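Long-range contacts in isomaltodextranase (Arthrobacter globiformis, PDB 5AWO), which hydrolyses alpha-1,6-glucosidic linkages in dextran-type polysaccharides, removing successive isomaltose units from the non-reducing ends of the chains: residues A[88-93]-A[138-143]; A[130-135]-A[168-173]; A[153-158]-A[174-179]. All blocks are in the same frame, centred on the assembly; numbering follows the deposited sequence.

In the fold
The three contacts hold together one long excursion of the GH27 barrel, lying between strand 120-124 and helix 179-192 and joined by contact 1 to the loop that follows strand 77-79. Contact 2 is the middle member: its centre is about 11 Å from that of contact 1 and about 9 Å from that of contact 3, whereas contacts 1 and 3 stand about 15 Å apart. S88 packs on H131 between contacts 1 and 2, and D173 N probably donates to L153 O between contacts 2 and 3. Contact 2 also approaches the catalytic centre, the L169 side chain lying about 10 Å from that of D201, the probable nucleophile, and about 5 Å from a bound acetate ion, probably from the crystallisation liquor.

Contact 1 of 3, residues A[88-93]-A[138-143]; sequences SRTTGN and ASKTVL
K140 lays its side chain along the backbone of T90, T91 and G92 and ends in a cluster of oxygens. K140 CB passes the carbonyl of G92, 3.6 Å from G92 O, and CG continues past the same oxygen at longer range. CD then moves on to the hydroxyl of T90, and K140 CE closes to 3.1 Å from T90 OG1. Up to this point the chain is extended; a final bend (chi4 -84°) turns NZ toward T90 OG1 and T91 O. There K140 NZ donates to T90 OG1 at 2.9 Å and to T91 O at 3.0 Å, the latter approached from above, 62° out of its carbonyl plane. A weak bond to T90 O and a water that also accepts from T90 N add to the grip; the acceptors here are neutral oxygens, three from the 88-93 loop and one from the water.

Beyond the lysine, the two backbones meet directly. T141 N donates to G92 O at 3.2 Å, and N93 answers with its side-chain amide: N93 ND2 reaches T141 O at 3.0 Å along a nearly straight bond (168°), with the acceptor in the amide plane. The other amide atom, N93 OD1, rests 3.6 Å from the methyl L143 CD1. T91 OG1 accepts from N93 N, an ST turn that shapes the loop presenting these groups. A second water bridges G92 O, S139 O and T141 OG1.

The loop after barrel strand 77-79 is thus fastened to strand 141-142, with A134 of helix 132-135 packed against both T90 and K140, while T91 touches Y189 and V142 touches E181, both of helix 179-192.

Contact 2 of 3, residues A[130-135]-A[168-173]; sequences VHRAAV and QLYWLD
V130 and Y170 form a hydrogen-bonded pair of a short two-stranded antiparallel sheet, strand 129-131 against strand 169-172. V130 N donates to Y170 O, and Y170 N returns the bond to V130 O at 2.8 Å. H131 and L169 follow as a non-hydrogen-bonded pair, and the pairing is carried into the first turn of helix 132-135 by R132 N, which donates to Q168 O at 2.9 Å.

Side-chain polar contacts centre on H131, the N-cap of that helix. Its ring stands with CG anti to the backbone N (chi1 -156°), which brings H131 ND1 to A133 N as acceptor at 3.0 Å, the donor lying in the ring plane. H131 NE2 is hydrogen-bonded to E85 O. Q168 O sits over the centre of one face of the H131 ring, 3.5 Å above it. Putting an alanine here would probably leave A133 N without its capping acceptor and E85 O without its NE2 partner, and open a gap below Q168 O.

Van der Waals packing occurs on both faces of the sheet. On the H131 side, the methyl L169 CD2 meets ring carbon H131 CD2 obliquely at 3.6 Å. On the other, V135 CG2 touches Y170 CD1 at 3.8 Å from an oblique direction, while V130 O and R132 CA border the edge of the tyrosine ring; V130 CG2 also packs on L172 CB at 4.0 Å.

Since ND1 accepts an amide hydrogen and NE2 is bonded to a carbonyl oxygen, the geometry is consistent with a neutral imidazole protonated on NE2, tying a helix start to the loop that carries E85.

Contact 3 of 3, residues A[153-158]-A[174-179]; sequences LVVPGD and VTKSGA
K176 opens the contact from the side of 174-179, its aliphatic chain running across the backbone of L153 and V154. K176 CG lies 4.1 Å from L153 O, and K176 CE is equally far from V154 O, both loose van der Waals approaches. Bends at chi2 (-78°) and chi4 (-73°) fold the chain so that its nitrogen finishes beside V155, the two side chains crossing at about a right angle, with K176 NZ 4.2 Å from the methyl V155 CG2. The methyl offers the ammonium no acceptor; its charge is matched by D173, whose OD2 forms a salt bridge with K176 NZ just ahead of this segment.

S177 follows, and here the carbonyl is what touches: S177 O is 3.8 Å from L153 CD2, while its hydroxyl bonds to R145. K176 to A179 is a type II beta turn, closed by A179 N donating to K176 O at 3.1 Å, and it delivers the chain into helix 179-192, the helix that follows this excursion in the (beta/alpha)8 barrel. A second type II turn, V155 to D158, ends the opposite segment.

G178 takes the third position of the first turn and is also the N-cap of the helix. Its positive phi (95°) would jam a side chain against the preceding carbonyl oxygen, and a CB would point at L153. L153 CD2 meets the glycine backbone instead, 3.9 Å from G178 C. The leucine's CB heads away from this turn, but its branched end reaches back to it. At A179 the same methyl lies beside the backbone nitrogen, L153 CD2 to A179 N 3.9 Å, while the alanine side chain packs on W232 of helix 223-237.

Contact 1 of 3, residues A[88-93]-A[138-143]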
ATOM      1  N   SER A  88      -9.238 -26.446 -12.450  1.00 17.27           N
ATOM      2  CA  SER A  88      -8.864 -26.762 -13.827  1.00 17.51           C
ATOM      3  C   SER A  88      -9.924 -26.430 -14.845  1.00 18.36           C
ATOM      4  O   SER A  88      -9.593 -26.287 -16.019  1.00 18.81           O
ATOM      5  CB  SER A  88      -8.489 -28.250 -13.966  1.00 18.70           C
ATOM      6  OG  SER A  88      -9.627 -29.109 -13.956  1.00 18.89           O
ATOM      7  N   ARG A  89     -11.180 -26.348 -14.427  1.00 18.41           N
ATOM      8  CA  ARG A  89     -12.255 -26.038 -15.378  1.00 18.57           C
ATOM      9  C   ARG A  89     -12.092 -24.608 -15.858  1.00 18.45           C
ATOM     10  O   ARG A  89     -11.868 -23.705 -15.031  1.00 18.06           O
ATOM     11  CB  ARG A  89     -13.616 -26.208 -14.733  1.00 19.59           C
ATOM     12  CG  ARG A  89     -13.928 -27.647 -14.320  1.00 20.66           C
ATOM     13  CD  ARG A  89     -15.263 -27.804 -13.611  1.00 22.14           C
ATOM     14  NE  ARG A  89     -15.315 -27.091 -12.332  1.00 24.25           N
ATOM     15  CZ  ARG A  89     -16.263 -27.242 -11.406  1.00 25.25           C
ATOM     16  NH1 ARG A  89     -17.243 -28.121 -11.581  1.00 26.51           N
ATOM     17  NH2 ARG A  89     -16.209 -26.528 -10.280  1.00 24.97           N
ATOM     18  N   THR A  90     -12.198 -24.377 -17.179  1.00 18.15           N
ATOM     19  CA  THR A  90     -12.074 -23.032 -17.708  1.00 18.33           C
ATOM     20  C   THR A  90     -13.146 -22.723 -18.754  1.00 17.83           C
ATOM     21  O   THR A  90     -13.802 -23.633 -19.287  1.00 19.33           O
ATOM     22  CB  THR A  90     -10.693 -22.798 -18.333  1.00 18.24           C
ATOM     23  OG1 THR A  90     -10.479 -23.723 -19.408  1.00 18.06           O
ATOM     24  CG2 THR A  90      -9.580 -22.917 -17.291  1.00 18.61           C
ATOM     25  N   THR A  91     -13.314 -21.436 -19.019  1.00 17.55           N
ATOM     26  CA  THR A  91     -14.148 -20.984 -20.129  1.00 17.32           C
ATOM     27  C   THR A  91     -13.507 -21.420 -21.438  1.00 17.93           C
ATOM     28  O   THR A  91     -12.377 -21.950 -21.502  1.00 17.57           O
ATOM     29  CB  THR A  91     -14.270 -19.448 -20.151  1.00 17.24           C
ATOM     30  OG1 THR A  91     -12.989 -18.869 -20.454  1.00 17.11           O
ATOM     31  CG2 THR A  91     -14.782 -18.892 -18.831  1.00 18.29           C
ATOM     32  N   GLY A  92     -14.219 -21.120 -22.516  1.00 18.01           N
ATOM     33  CA  GLY A  92     -13.685 -21.368 -23.844  1.00 18.00           C
ATOM     34  C   GLY A  92     -12.419 -20.596 -24.153  1.00 18.06           C
ATOM     35  O   GLY A  92     -11.742 -20.899 -25.113  1.00 18.98           O
ATOM     36  N   ASN A  93     -12.066 -19.624 -23.304  1.00 16.49           N
ATOM     37  CA  ASN A  93     -10.852 -18.837 -23.482  1.00 16.64           C
ATOM     38  C   ASN A  93      -9.796 -19.099 -22.402  1.00 15.93           C
ATOM     39  O   ASN A  93      -8.843 -18.355 -22.278  1.00 15.87           O
ATOM     40  CB  ASN A  93     -11.174 -17.350 -23.545  1.00 16.69           C
ATOM     41  CG  ASN A  93     -12.321 -17.047 -24.505  1.00 16.05           C
ATOM     42  OD1 ASN A  93     -13.376 -16.581 -24.095  1.00 16.82           O
ATOM     43  ND2 ASN A  93     -12.090 -17.281 -25.794  1.00 17.77           N
ATOM     44  N   ALA A 138      -7.554 -28.421 -27.241  1.00 22.87           N
ATOM     45  CA  ALA A 138      -7.298 -27.691 -28.470  1.00 24.56           C
ATOM     46  C   ALA A 138      -8.431 -26.749 -28.879  1.00 22.35           C
ATOM     47  O   ALA A 138      -8.206 -25.849 -29.681  1.00 25.94           O
ATOM     48  CB  ALA A 138      -7.025 -28.686 -29.603  1.00 25.81           C
ATOM     49  N   SER A 139      -9.635 -26.966 -28.356  1.00 22.53           N
ATOM     50  CA  SER A 139     -10.795 -26.129 -28.667  1.00 23.76           C
ATOM     51  C   SER A 139     -10.718 -24.738 -28.013  1.00 22.86           C
ATOM     52  O   SER A 139     -11.428 -23.818 -28.425  1.00 24.54           O
ATOM     53  CB  SER A 139     -12.106 -26.835 -28.281  1.00 25.23           C
ATOM     54  OG  SER A 139     -12.434 -26.750 -26.892  1.00 25.98           O
ATOM     55  N   LYS A 140      -9.874 -24.599 -26.988  1.00 20.24           N
ATOM     56  CA  LYS A 140      -9.802 -23.338 -26.280  1.00 19.80           C
ATOM     57  C   LYS A 140      -8.855 -22.388 -26.980  1.00 18.30           C
ATOM     58  O   LYS A 140      -7.742 -22.750 -27.328  1.00 18.76           O
ATOM     59  CB  LYS A 140      -9.399 -23.572 -24.832  1.00 19.43           C
ATOM     60  CG  LYS A 140     -10.377 -24.489 -24.112  1.00 20.98           C
ATOM     61  CD  LYS A 140     -10.043 -24.615 -22.651  1.00 20.39           C
ATOM     62  CE  LYS A 140     -10.970 -25.557 -21.890  1.00 18.45           C
ATOM     63  NZ  LYS A 140     -12.206 -24.898 -21.442  1.00 19.45           N
ATOM     64  N   THR A 141      -9.304 -21.154 -27.140  1.00 17.21           N
ATOM     65  CA  THR A 141      -8.562 -20.135 -27.862  1.00 17.23           C
ATOM     66  C   THR A 141      -8.597 -18.823 -27.104  1.00 16.38           C
ATOM     67  O   THR A 141      -9.474 -18.586 -26.272  1.00 16.95           O
ATOM     68  CB  THR A 141      -9.129 -19.916 -29.287  1.00 17.88           C
ATOM     69  OG1 THR A 141     -10.522 -19.610 -29.203  1.00 19.84           O
ATOM     70  CG2 THR A 141      -8.975 -21.153 -30.117  1.00 18.55           C
ATOM     71  N   VAL A 142      -7.647 -17.966 -27.416  1.00 15.96           N
ATOM     72  CA  VAL A 142      -7.511 -16.680 -26.718  1.00 16.22           C
ATOM     73  C   VAL A 142      -8.709 -15.782 -27.034  1.00 16.42           C
ATOM     74  O   VAL A 142      -9.142 -15.694 -28.195  1.00 16.00           O
ATOM     75  CB  VAL A 142      -6.175 -16.004 -27.094  1.00 16.45           C
ATOM     76  CG1 VAL A 142      -6.107 -14.565 -26.573  1.00 17.52           C
ATOM     77  CG2 VAL A 142      -5.007 -16.825 -26.574  1.00 17.32           C
ATOM     78  N   LEU A 143      -9.237 -15.100 -26.009  1.00 16.30           N
ATOM     79  CA  LEU A 143     -10.310 -14.119 -26.158  1.00 15.97           C
ATOM     80  C   LEU A 143      -9.951 -13.095 -27.236  1.00 16.32           C
ATOM     81  O   LEU A 143      -8.911 -12.460 -27.173  1.00 16.20           O
ATOM     82  CB  LEU A 143     -10.497 -13.380 -24.840  1.00 16.53           C
ATOM     83  CG  LEU A 143     -11.683 -12.421 -24.847  1.00 17.08           C
ATOM     84  CD1 LEU A 143     -13.015 -13.126 -24.998  1.00 18.08           C
ATOM     85  CD2 LEU A 143     -11.658 -11.565 -23.593  1.00 17.52           C
TER
HETATM   86  O   HOH W   1     -12.758 -26.548 -19.016  1.00 24.07           O
HETATM   87  O   HOH W   2     -12.578 -21.183 -27.922  1.00 38.76           O
HETATM   88  O   HOH W   3      -8.032 -15.877 -23.424  1.00 15.50           O

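Contact 2 of 3, residues A[130-135]-A[168-173]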
ATOM      1  N   VAL A 130      -1.303 -20.392 -16.848  1.00 16.07           N
ATOM      2  CA  VAL A 130      -2.118 -21.045 -17.859  1.00 17.05           C
ATOM      3  C   VAL A 130      -2.296 -22.495 -17.427  1.00 15.71           C
ATOM      4  O   VAL A 130      -1.293 -23.230 -17.292  1.00 16.09           O
ATOM      5  CB  VAL A 130      -1.426 -20.970 -19.240  1.00 16.90           C
ATOM      6  CG1 VAL A 130      -2.367 -21.475 -20.313  1.00 17.40           C
ATOM      7  CG2 VAL A 130      -0.958 -19.555 -19.565  1.00 17.53           C
ATOM      8  N   HIS A 131      -3.520 -22.931 -17.202  1.00 16.08           N
ATOM      9  CA  HIS A 131      -3.705 -24.277 -16.668  1.00 16.15           C
ATOM     10  C   HIS A 131      -3.388 -25.337 -17.717  1.00 18.06           C
ATOM     11  O   HIS A 131      -3.800 -25.213 -18.868  1.00 17.62           O
ATOM     12  CB  HIS A 131      -5.117 -24.509 -16.132  1.00 17.16           C
ATOM     13  CG  HIS A 131      -5.166 -25.587 -15.108  1.00 17.53           C
ATOM     14  ND1 HIS A 131      -5.025 -26.925 -15.418  1.00 17.13           N
ATOM     15  CD2 HIS A 131      -5.183 -25.521 -13.756  1.00 17.77           C
ATOM     16  CE1 HIS A 131      -5.057 -27.639 -14.309  1.00 18.92           C
ATOM     17  NE2 HIS A 131      -5.132 -26.804 -13.283  1.00 18.37           N
ATOM     18  N   ARG A 132      -2.709 -26.400 -17.309  1.00 17.00           N
ATOM     19  CA  ARG A 132      -2.388 -27.495 -18.213  1.00 18.93           C
ATOM     20  C   ARG A 132      -3.652 -28.070 -18.875  1.00 18.82           C
ATOM     21  O   ARG A 132      -3.613 -28.450 -20.047  1.00 18.77           O
ATOM     22  CB  ARG A 132      -1.631 -28.587 -17.462  1.00 21.88           C
ATOM     23  CG  ARG A 132      -1.113 -29.716 -18.309  1.00 25.22           C
ATOM     24  CD  ARG A 132      -0.294 -30.632 -17.422  1.00 29.02           C
ATOM     25  NE  ARG A 132       0.227 -31.791 -18.133  1.00 31.94           N
ATOM     26  CZ  ARG A 132       1.190 -32.586 -17.675  1.00 35.80           C
ATOM     27  NH1 ARG A 132       1.750 -32.357 -16.494  1.00 33.39           N
ATOM     28  NH2 ARG A 132       1.597 -33.627 -18.406  1.00 37.29           N
ATOM     29  N   ALA A 133      -4.767 -28.112 -18.171  1.00 18.15           N
ATOM     30  CA  ALA A 133      -6.018 -28.646 -18.748  1.00 18.50           C
ATOM     31  C   ALA A 133      -6.506 -27.780 -19.910  1.00 19.46           C
ATOM     32  O   ALA A 133      -7.154 -28.268 -20.856  1.00 20.24           O
ATOM     33  CB  ALA A 133      -7.098 -28.762 -17.684  1.00 18.61           C
ATOM     34  N   ALA A 134      -6.251 -26.481 -19.831  1.00 18.48           N
ATOM     35  CA  ALA A 134      -6.665 -25.602 -20.917  1.00 18.21           C
ATOM     36  C   ALA A 134      -5.720 -25.749 -22.102  1.00 19.31           C
ATOM     37  O   ALA A 134      -6.160 -25.730 -23.259  1.00 19.48           O
ATOM     38  CB  ALA A 134      -6.727 -24.154 -20.453  1.00 18.07           C
ATOM     39  N   VAL A 135      -4.429 -25.853 -21.830  1.00 17.78           N
ATOM     40  CA  VAL A 135      -3.427 -26.151 -22.856  1.00 19.44           C
ATOM     41  C   VAL A 135      -3.768 -27.429 -23.622  1.00 21.33           C
ATOM     42  O   VAL A 135      -3.626 -27.475 -24.850  1.00 21.96           O
ATOM     43  CB  VAL A 135      -2.013 -26.219 -22.224  1.00 19.68           C
ATOM     44  CG1 VAL A 135      -1.007 -26.867 -23.177  1.00 20.49           C
ATOM     45  CG2 VAL A 135      -1.564 -24.818 -21.847  1.00 19.16           C
ATOM     46  N   GLN A 168       1.091 -28.547 -13.105  1.00 18.43           N
ATOM     47  CA  GLN A 168      -0.312 -28.282 -13.376  1.00 18.75           C
ATOM     48  C   GLN A 168      -0.576 -26.902 -13.966  1.00 17.35           C
ATOM     49  O   GLN A 168      -1.590 -26.721 -14.659  1.00 17.94           O
ATOM     50  CB  GLN A 168      -1.151 -28.470 -12.115  1.00 19.94           C
ATOM     51  CG  GLN A 168      -1.163 -29.934 -11.641  1.00 22.48           C
ATOM     52  CD  GLN A 168      -1.785 -30.873 -12.666  1.00 24.81           C
ATOM     53  OE1 GLN A 168      -1.168 -31.860 -13.082  1.00 30.36           O
ATOM     54  NE2 GLN A 168      -2.995 -30.570 -13.084  1.00 25.03           N
ATOM     55  N   LEU A 169       0.280 -25.925 -13.671  1.00 16.99           N
ATOM     56  CA  LEU A 169       0.138 -24.580 -14.188  1.00 17.46           C
ATOM     57  C   LEU A 169       1.373 -24.229 -14.983  1.00 16.70           C
ATOM     58  O   LEU A 169       2.506 -24.410 -14.501  1.00 17.91           O
ATOM     59  CB  LEU A 169       0.014 -23.560 -13.027  1.00 16.73           C
ATOM     60  CG  LEU A 169      -1.178 -23.721 -12.081  1.00 18.75           C
ATOM     61  CD1 LEU A 169      -1.053 -22.855 -10.837  1.00 18.93           C
ATOM     62  CD2 LEU A 169      -2.467 -23.415 -12.804  1.00 19.62           C
ATOM     63  N   TYR A 170       1.205 -23.770 -16.224  1.00 16.08           N
ATOM     64  CA  TYR A 170       2.304 -23.194 -16.951  1.00 16.97           C
ATOM     65  C   TYR A 170       2.489 -21.740 -16.593  1.00 16.43           C
ATOM     66  O   TYR A 170       1.510 -21.058 -16.257  1.00 16.60           O
ATOM     67  CB  TYR A 170       2.049 -23.241 -18.468  1.00 17.10           C
ATOM     68  CG  TYR A 170       2.133 -24.600 -19.096  1.00 17.78           C
ATOM     69  CD1 TYR A 170       1.017 -25.422 -19.192  1.00 18.15           C
ATOM     70  CD2 TYR A 170       3.335 -25.067 -19.616  1.00 18.33           C
ATOM     71  CE1 TYR A 170       1.106 -26.687 -19.773  1.00 18.31           C
ATOM     72  CE2 TYR A 170       3.424 -26.326 -20.197  1.00 19.01           C
ATOM     73  CZ  TYR A 170       2.304 -27.118 -20.275  1.00 20.43           C
ATOM     74  OH  TYR A 170       2.385 -28.376 -20.856  1.00 21.87           O
ATOM     75  N   TRP A 171       3.704 -21.229 -16.719  1.00 16.48           N
ATOM     76  CA  TRP A 171       3.889 -19.806 -16.835  1.00 16.58           C
ATOM     77  C   TRP A 171       3.720 -19.414 -18.305  1.00 17.33           C
ATOM     78  O   TRP A 171       4.282 -20.042 -19.200  1.00 18.89           O
ATOM     79  CB  TRP A 171       5.277 -19.372 -16.377  1.00 16.16           C
ATOM     80  CG  TRP A 171       5.481 -19.297 -14.889  1.00 15.77           C
ATOM     81  CD1 TRP A 171       6.461 -19.927 -14.168  1.00 15.82           C
ATOM     82  CD2 TRP A 171       4.759 -18.484 -13.952  1.00 15.30           C
ATOM     83  NE1 TRP A 171       6.367 -19.594 -12.856  1.00 15.89           N
ATOM     84  CE2 TRP A 171       5.340 -18.703 -12.686  1.00 15.32           C
ATOM     85  CE3 TRP A 171       3.687 -17.599 -14.055  1.00 15.64           C
ATOM     86  CZ2 TRP A 171       4.881 -18.062 -11.523  1.00 15.80           C
ATOM     87  CZ3 TRP A 171       3.229 -16.959 -12.902  1.00 16.05           C
ATOM     88  CH2 TRP A 171       3.816 -17.203 -11.646  1.00 16.14           C
ATOM     89  N   LEU A 172       2.933 -18.378 -18.537  1.00 16.23           N
ATOM     90  CA  LEU A 172       2.733 -17.808 -19.865  1.00 17.06           C
ATOM     91  C   LEU A 172       4.021 -17.336 -20.470  1.00 17.72           C
ATOM     92  O   LEU A 172       4.841 -16.767 -19.788  1.00 16.54           O
ATOM     93  CB  LEU A 172       1.767 -16.623 -19.736  1.00 18.32           C
ATOM     94  CG  LEU A 172       1.582 -15.746 -20.983  1.00 20.38           C
ATOM     95  CD1 LEU A 172       0.841 -16.553 -22.011  1.00 21.52           C
ATOM     96  CD2 LEU A 172       0.838 -14.473 -20.625  1.00 21.47           C
ATOM     97  N   ASP A 173       4.195 -17.573 -21.774  1.00 17.02           N
ATOM     98  CA  ASP A 173       5.275 -16.966 -22.535  1.00 17.21           C
ATOM     99  C   ASP A 173       4.781 -15.674 -23.168  1.00 16.90           C
ATOM    100  O   ASP A 173       4.060 -15.684 -24.174  1.00 16.34           O
ATOM    101  CB  ASP A 173       5.787 -17.915 -23.609  1.00 18.27           C
ATOM    102  CG  ASP A 173       6.942 -17.325 -24.393  1.00 18.45           C
ATOM    103  OD1 ASP A 173       7.356 -16.170 -24.173  1.00 19.78           O
ATOM    104  OD2 ASP A 173       7.437 -18.068 -25.265  1.00 22.18           O
TER

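Contact 3 of 3, residues A[153-158]-A[174-179]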
ATOM      1  N   LEU A 153       0.374 -20.591 -26.149  1.00 18.19           N
ATOM      2  CA  LEU A 153       0.845 -19.543 -25.231  1.00 18.31           C
ATOM      3  C   LEU A 153       2.010 -19.934 -24.331  1.00 19.06           C
ATOM      4  O   LEU A 153       2.504 -19.099 -23.577  1.00 19.33           O
ATOM      5  CB  LEU A 153      -0.319 -19.135 -24.311  1.00 17.66           C
ATOM      6  CG  LEU A 153      -1.482 -18.427 -25.010  1.00 17.94           C
ATOM      7  CD1 LEU A 153      -2.577 -18.158 -23.982  1.00 18.41           C
ATOM      8  CD2 LEU A 153      -1.053 -17.153 -25.708  1.00 18.13           C
ATOM      9  N   VAL A 154       2.420 -21.195 -24.368  1.00 18.73           N
ATOM     10  CA  VAL A 154       3.394 -21.703 -23.399  1.00 18.91           C
ATOM     11  C   VAL A 154       4.622 -22.354 -24.036  1.00 20.03           C
ATOM     12  O   VAL A 154       4.563 -22.894 -25.141  1.00 21.95           O
ATOM     13  CB  VAL A 154       2.720 -22.682 -22.429  1.00 18.57           C
ATOM     14  CG1 VAL A 154       1.549 -21.986 -21.749  1.00 19.30           C
ATOM     15  CG2 VAL A 154       2.282 -23.974 -23.104  1.00 19.23           C
ATOM     16  N   VAL A 155       5.731 -22.304 -23.316  1.00 19.87           N
ATOM     17  CA  VAL A 155       6.934 -23.078 -23.675  1.00 20.40           C
ATOM     18  C   VAL A 155       6.791 -24.471 -23.087  1.00 20.36           C
ATOM     19  O   VAL A 155       6.445 -24.628 -21.925  1.00 20.41           O
ATOM     20  CB  VAL A 155       8.196 -22.376 -23.157  1.00 20.68           C
ATOM     21  CG1 VAL A 155       9.437 -23.240 -23.400  1.00 21.31           C
ATOM     22  CG2 VAL A 155       8.348 -21.022 -23.819  1.00 20.62           C
ATOM     23  N   PRO A 156       7.029 -25.522 -23.895  1.00 21.36           N
ATOM     24  CA  PRO A 156       6.941 -26.868 -23.347  1.00 21.39           C
ATOM     25  C   PRO A 156       7.791 -27.030 -22.086  1.00 20.79           C
ATOM     26  O   PRO A 156       8.938 -26.603 -22.062  1.00 20.91           O
ATOM     27  CB  PRO A 156       7.484 -27.744 -24.487  1.00 22.97           C
ATOM     28  CG  PRO A 156       7.104 -26.995 -25.708  1.00 23.57           C
ATOM     29  CD  PRO A 156       7.213 -25.535 -25.365  1.00 22.90           C
ATOM     30  N   GLY A 157       7.199 -27.610 -21.048  1.00 20.31           N
ATOM     31  CA  GLY A 157       7.905 -27.842 -19.804  1.00 20.87           C
ATOM     32  C   GLY A 157       7.997 -26.673 -18.838  1.00 20.74           C
ATOM     33  O   GLY A 157       8.485 -26.856 -17.737  1.00 20.60           O
ATOM     34  N   ASP A 158       7.513 -25.493 -19.229  1.00 19.96           N
ATOM     35  CA  ASP A 158       7.736 -24.265 -18.433  1.00 18.25           C
ATOM     36  C   ASP A 158       6.610 -24.146 -17.389  1.00 18.90           C
ATOM     37  O   ASP A 158       5.722 -23.294 -17.488  1.00 17.30           O
ATOM     38  CB  ASP A 158       7.826 -23.033 -19.359  1.00 18.69           C
ATOM     39  CG  ASP A 158       8.174 -21.747 -18.630  1.00 18.30           C
ATOM     40  OD1 ASP A 158       8.386 -21.756 -17.403  1.00 18.81           O
ATOM     41  OD2 ASP A 158       8.234 -20.693 -19.291  1.00 18.81           O
ATOM     42  N   VAL A 174       5.151 -14.549 -22.566  1.00 16.56           N
ATOM     43  CA  VAL A 174       4.677 -13.236 -23.018  1.00 17.96           C
ATOM     44  C   VAL A 174       5.185 -12.826 -24.402  1.00 18.27           C
ATOM     45  O   VAL A 174       4.706 -11.826 -24.961  1.00 18.87           O
ATOM     46  CB  VAL A 174       4.938 -12.101 -21.987  1.00 19.13           C
ATOM     47  CG1 VAL A 174       4.289 -12.430 -20.657  1.00 19.29           C
ATOM     48  CG2 VAL A 174       6.425 -11.823 -21.820  1.00 20.60           C
ATOM     49  N   THR A 175       6.138 -13.570 -24.952  1.00 18.00           N
ATOM     50  CA  THR A 175       6.618 -13.305 -26.320  1.00 19.52           C
ATOM     51  C   THR A 175       5.744 -13.993 -27.381  1.00 20.18           C
ATOM     52  O   THR A 175       5.942 -13.754 -28.579  1.00 20.58           O
ATOM     53  CB  THR A 175       8.097 -13.738 -26.493  1.00 20.48           C
ATOM     54  OG1 THR A 175       8.200 -15.166 -26.546  1.00 20.49           O
ATOM     55  CG2 THR A 175       8.977 -13.180 -25.386  1.00 22.33           C
ATOM     56  N   LYS A 176       4.798 -14.837 -26.981  1.00 18.57           N
ATOM     57  CA  LYS A 176       3.941 -15.539 -27.949  1.00 19.15           C
ATOM     58  C   LYS A 176       2.811 -14.664 -28.451  1.00 17.91           C
ATOM     59  O   LYS A 176       2.230 -13.860 -27.700  1.00 16.55           O
ATOM     60  CB  LYS A 176       3.312 -16.770 -27.305  1.00 20.38           C
ATOM     61  CG  LYS A 176       4.303 -17.874 -26.998  1.00 23.67           C
ATOM     62  CD  LYS A 176       4.663 -18.665 -28.246  1.00 24.40           C
ATOM     63  CE  LYS A 176       5.399 -19.964 -27.907  1.00 25.87           C
ATOM     64  NZ  LYS A 176       6.793 -19.723 -27.455  1.00 25.62           N
ATOM     65  N   SER A 177       2.430 -14.832 -29.714  1.00 17.55           N
ATOM     66  CA  SER A 177       1.264 -14.110 -30.211  1.00 18.36           C
ATOM     67  C   SER A 177       0.047 -14.486 -29.380  1.00 17.38           C
ATOM     68  O   SER A 177      -0.146 -15.650 -29.037  1.00 18.33           O
ATOM     69  CB  SER A 177       1.003 -14.447 -31.681  1.00 19.54           C
ATOM     70  OG  SER A 177       0.096 -13.534 -32.241  1.00 22.44           O
ATOM     71  N   GLY A 178      -0.760 -13.490 -29.040  1.00 16.70           N
ATOM     72  CA  GLY A 178      -1.963 -13.699 -28.243  1.00 17.92           C
ATOM     73  C   GLY A 178      -1.766 -13.480 -26.747  1.00 17.39           C
ATOM     74  O   GLY A 178      -2.757 -13.439 -26.016  1.00 17.03           O
ATOM     75  N   ALA A 179      -0.523 -13.321 -26.302  1.00 16.50           N
ATOM     76  CA  ALA A 179      -0.248 -13.234 -24.860  1.00 15.90           C
ATOM     77  C   ALA A 179      -0.929 -12.035 -24.221  1.00 15.88           C
ATOM     78  O   ALA A 179      -1.561 -12.170 -23.157  1.00 15.69           O
ATOM     79  CB  ALA A 179       1.236 -13.191 -24.615  1.00 15.83           C
TER